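Local atomic coordinates of anastral spindle 2, SAS 4 (Drosophila melanogaster, PDB entry 4BY2), a protein that is an engineered fusion pairing the proline-rich motif of Ana2 with the TCP domain of the centriole-assembly protein SAS-4, which probably acts as a tubulin-binding adaptor. Residues L16-S21 with E133-P138. Sequence-based numbering, arbitrary orientation.
Sequences LAPRPS and EILEFP
Pro20 lies on the ring of Phe137, with its CB over the middle of one face, 3.8 Å from the ring centroid and 6° off the ring normal: a CH-pi contact. Pro20 CA lies over a face as well, 3.6 Å from Phe137 CZ, while its CD meets CE1 at 3.7 Å. At the edge of the aromatic ring, near its plane, sits the carbonyl O of Pro18, 4.0 Å from Phe137 CE1. The CB of Phe137 points toward the peptide, and CG, set anti to the carbonyl carbon (chi1 -66°), brings the ring under Pro20. Two residues earlier, on strand 133-136, Leu135 sends CD2 to the CG of Pro18, 3.6 Å away. Were Phe137 an alanine, Pro20 would probably lose the aromatic face under its CB and a gap would open beneath the proline. No hydrogen bond joins the two segments; nearby, Ser21 N bonds to the Glu143 carboxylate. Within this engineered fusion, the proline-rich motif of the Ana2 part is laid over apolar side chains of the SAS-4 TCP domain. Strand 133-136 is paired antiparallel between strands 123-128 and 142-145, and Tyr118 of strand 113-118 also touches Pro18.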
ATOM      1  N   LEU A  16     -11.211  -7.076   2.923  1.00 60.38           N
ATOM      2  CA  LEU A  16     -12.099  -5.913   2.949  1.00 59.90           C
ATOM      3  C   LEU A  16     -11.361  -4.728   2.318  1.00 62.09           C
ATOM      4  O   LEU A  16     -10.253  -4.393   2.753  1.00 61.37           O
ATOM      5  CB  LEU A  16     -12.560  -5.586   4.384  1.00 60.08           C
ATOM      6  CG  LEU A  16     -13.577  -6.554   5.000  1.00 65.02           C
ATOM      7  CD1 LEU A  16     -13.417  -6.631   6.509  1.00 65.08           C
ATOM      8  CD2 LEU A  16     -15.005  -6.184   4.616  1.00 67.65           C
ATOM      9  N   ALA A  17     -11.956  -4.140   1.257  1.00 57.72           N
ATOM     10  CA  ALA A  17     -11.394  -3.025   0.485  1.00 57.05           C
ATOM     11  C   ALA A  17     -11.115  -1.774   1.318  1.00 60.13           C
ATOM     12  O   ALA A  17     -12.016  -1.292   2.008  1.00 59.61           O
ATOM     13  CB  ALA A  17     -12.289  -2.687  -0.698  1.00 57.79           C
ATOM     14  N   PRO A  18      -9.871  -1.239   1.275  1.00 56.43           N
ATOM     15  CA  PRO A  18      -9.561  -0.042   2.070  1.00 56.13           C
ATOM     16  C   PRO A  18     -10.087   1.262   1.471  1.00 58.99           C
ATOM     17  O   PRO A  18     -10.484   1.321   0.304  1.00 57.83           O
ATOM     18  CB  PRO A  18      -8.034  -0.060   2.138  1.00 57.92           C
ATOM     19  CG  PRO A  18      -7.627  -0.707   0.877  1.00 62.06           C
ATOM     20  CD  PRO A  18      -8.685  -1.705   0.527  1.00 57.60           C
ATOM     21  N   ARG A  19     -10.057   2.311   2.292  1.00 55.87           N
ATOM     22  CA  ARG A  19     -10.493   3.665   1.972  1.00 55.71           C
ATOM     23  C   ARG A  19      -9.250   4.576   1.991  1.00 59.57           C
ATOM     24  O   ARG A  19      -8.424   4.427   2.897  1.00 58.83           O
ATOM     25  CB  ARG A  19     -11.500   4.114   3.049  1.00 56.46           C
ATOM     26  CG  ARG A  19     -12.381   5.295   2.673  1.00 66.89           C
ATOM     27  CD  ARG A  19     -12.509   6.289   3.817  1.00 75.66           C
ATOM     28  NE  ARG A  19     -13.263   5.754   4.953  1.00 82.66           N
ATOM     29  CZ  ARG A  19     -14.527   6.059   5.230  1.00 97.93           C
ATOM     30  NH1 ARG A  19     -15.197   6.909   4.462  1.00 85.81           N
ATOM     31  NH2 ARG A  19     -15.128   5.524   6.285  1.00 86.10           N
ATOM     32  N   PRO A  20      -9.071   5.513   1.021  1.00 56.99           N
ATOM     33  CA  PRO A  20      -7.890   6.397   1.073  1.00 57.29           C
ATOM     34  C   PRO A  20      -7.939   7.376   2.242  1.00 64.21           C
ATOM     35  O   PRO A  20      -9.028   7.738   2.698  1.00 63.46           O
ATOM     36  CB  PRO A  20      -7.936   7.126  -0.270  1.00 58.57           C
ATOM     37  CG  PRO A  20      -9.361   7.122  -0.646  1.00 62.63           C
ATOM     38  CD  PRO A  20      -9.926   5.832  -0.140  1.00 58.25           C
ATOM     39  N   SER A  21      -6.759   7.786   2.739  1.00 63.96           N
ATOM     40  CA  SER A  21      -6.630   8.731   3.852  1.00 65.22           C
ATOM     41  C   SER A  21      -7.056  10.131   3.415  1.00 71.88           C
ATOM     42  O   SER A  21      -6.686  10.575   2.322  1.00 70.95           O
ATOM     43  CB  SER A  21      -5.204   8.744   4.393  1.00 69.11           C
ATOM     44  OG  SER A  21      -5.120   9.501   5.590  1.00 78.76           O
ATOM     45  N   GLU A 133       4.135  -1.867   3.304  1.00 50.90           N
ATOM     46  CA  GLU A 133       2.847  -2.057   2.644  1.00 50.32           C
ATOM     47  C   GLU A 133       2.531  -0.815   1.820  1.00 52.24           C
ATOM     48  O   GLU A 133       2.535   0.300   2.347  1.00 51.96           O
ATOM     49  CB  GLU A 133       1.738  -2.355   3.663  1.00 51.84           C
ATOM     50  CG  GLU A 133       1.626  -3.830   4.006  1.00 64.63           C
ATOM     51  CD  GLU A 133       0.959  -4.147   5.331  1.00 92.12           C
ATOM     52  OE1 GLU A 133      -0.148  -3.618   5.591  1.00 94.24           O
ATOM     53  OE2 GLU A 133       1.535  -4.950   6.101  1.00 86.96           O
ATOM     54  N   ILE A 134       2.307  -1.008   0.516  1.00 47.36           N
ATOM     55  CA  ILE A 134       2.013   0.069  -0.423  1.00 46.40           C
ATOM     56  C   ILE A 134       0.606  -0.071  -1.004  1.00 49.48           C
ATOM     57  O   ILE A 134       0.284  -1.096  -1.606  1.00 48.86           O
ATOM     58  CB  ILE A 134       3.118   0.195  -1.519  1.00 49.12           C
ATOM     59  CG1 ILE A 134       4.468   0.625  -0.906  1.00 49.50           C
ATOM     60  CG2 ILE A 134       2.691   1.148  -2.646  1.00 49.44           C
ATOM     61  CD1 ILE A 134       5.665   0.646  -1.877  1.00 58.88           C
ATOM     62  N   LEU A 135      -0.217   0.979  -0.833  1.00 45.64           N
ATOM     63  CA  LEU A 135      -1.575   1.069  -1.365  1.00 45.32           C
ATOM     64  C   LEU A 135      -1.583   1.985  -2.583  1.00 49.92           C
ATOM     65  O   LEU A 135      -1.020   3.072  -2.518  1.00 50.45           O
ATOM     66  CB  LEU A 135      -2.534   1.610  -0.303  1.00 45.27           C
ATOM     67  CG  LEU A 135      -3.159   0.583   0.621  1.00 50.23           C
ATOM     68  CD1 LEU A 135      -3.791   1.260   1.826  1.00 50.49           C
ATOM     69  CD2 LEU A 135      -4.198  -0.259  -0.117  1.00 52.82           C
ATOM     70  N   GLU A 136      -2.196   1.550  -3.693  1.00 46.41           N
ATOM     71  CA  GLU A 136      -2.258   2.335  -4.930  1.00 46.46           C
ATOM     72  C   GLU A 136      -3.716   2.553  -5.336  1.00 49.97           C
ATOM     73  O   GLU A 136      -4.390   1.608  -5.752  1.00 49.88           O
ATOM     74  CB  GLU A 136      -1.459   1.659  -6.067  1.00 48.03           C
ATOM     75  CG  GLU A 136       0.035   1.541  -5.808  1.00 60.48           C
ATOM     76  CD  GLU A 136       0.631   0.179  -6.112  1.00 83.52           C
ATOM     77  OE1 GLU A 136       0.469  -0.745  -5.281  1.00 74.27           O
ATOM     78  OE2 GLU A 136       1.279   0.041  -7.175  1.00 80.25           O
ATOM     79  N   PHE A 137      -4.196   3.798  -5.196  1.00 45.60           N
ATOM     80  CA  PHE A 137      -5.567   4.196  -5.519  1.00 45.04           C
ATOM     81  C   PHE A 137      -5.710   4.673  -6.979  1.00 50.16           C
ATOM     82  O   PHE A 137      -4.714   5.123  -7.550  1.00 50.19           O
ATOM     83  CB  PHE A 137      -6.077   5.233  -4.500  1.00 46.33           C
ATOM     84  CG  PHE A 137      -6.230   4.660  -3.108  1.00 47.04           C
ATOM     85  CD1 PHE A 137      -7.362   3.930  -2.759  1.00 49.62           C
ATOM     86  CD2 PHE A 137      -5.229   4.822  -2.158  1.00 48.59           C
ATOM     87  CE1 PHE A 137      -7.491   3.378  -1.478  1.00 50.27           C
ATOM     88  CE2 PHE A 137      -5.360   4.273  -0.878  1.00 51.27           C
ATOM     89  CZ  PHE A 137      -6.488   3.550  -0.549  1.00 49.27           C
ATOM     90  N   PRO A 138      -6.913   4.571  -7.612  1.00 47.31           N
ATOM     91  CA  PRO A 138      -7.045   4.963  -9.036  1.00 47.27           C
ATOM     92  C   PRO A 138      -6.686   6.405  -9.411  1.00 51.72           C
ATOM     93  O   PRO A 138      -6.380   6.653 -10.577  1.00 52.39           O
ATOM     94  CB  PRO A 138      -8.518   4.680  -9.352  1.00 48.91           C
ATOM     95  CG  PRO A 138      -8.956   3.714  -8.331  1.00 53.08           C
ATOM     96  CD  PRO A 138      -8.184   4.020  -7.096  1.00 48.66           C
TER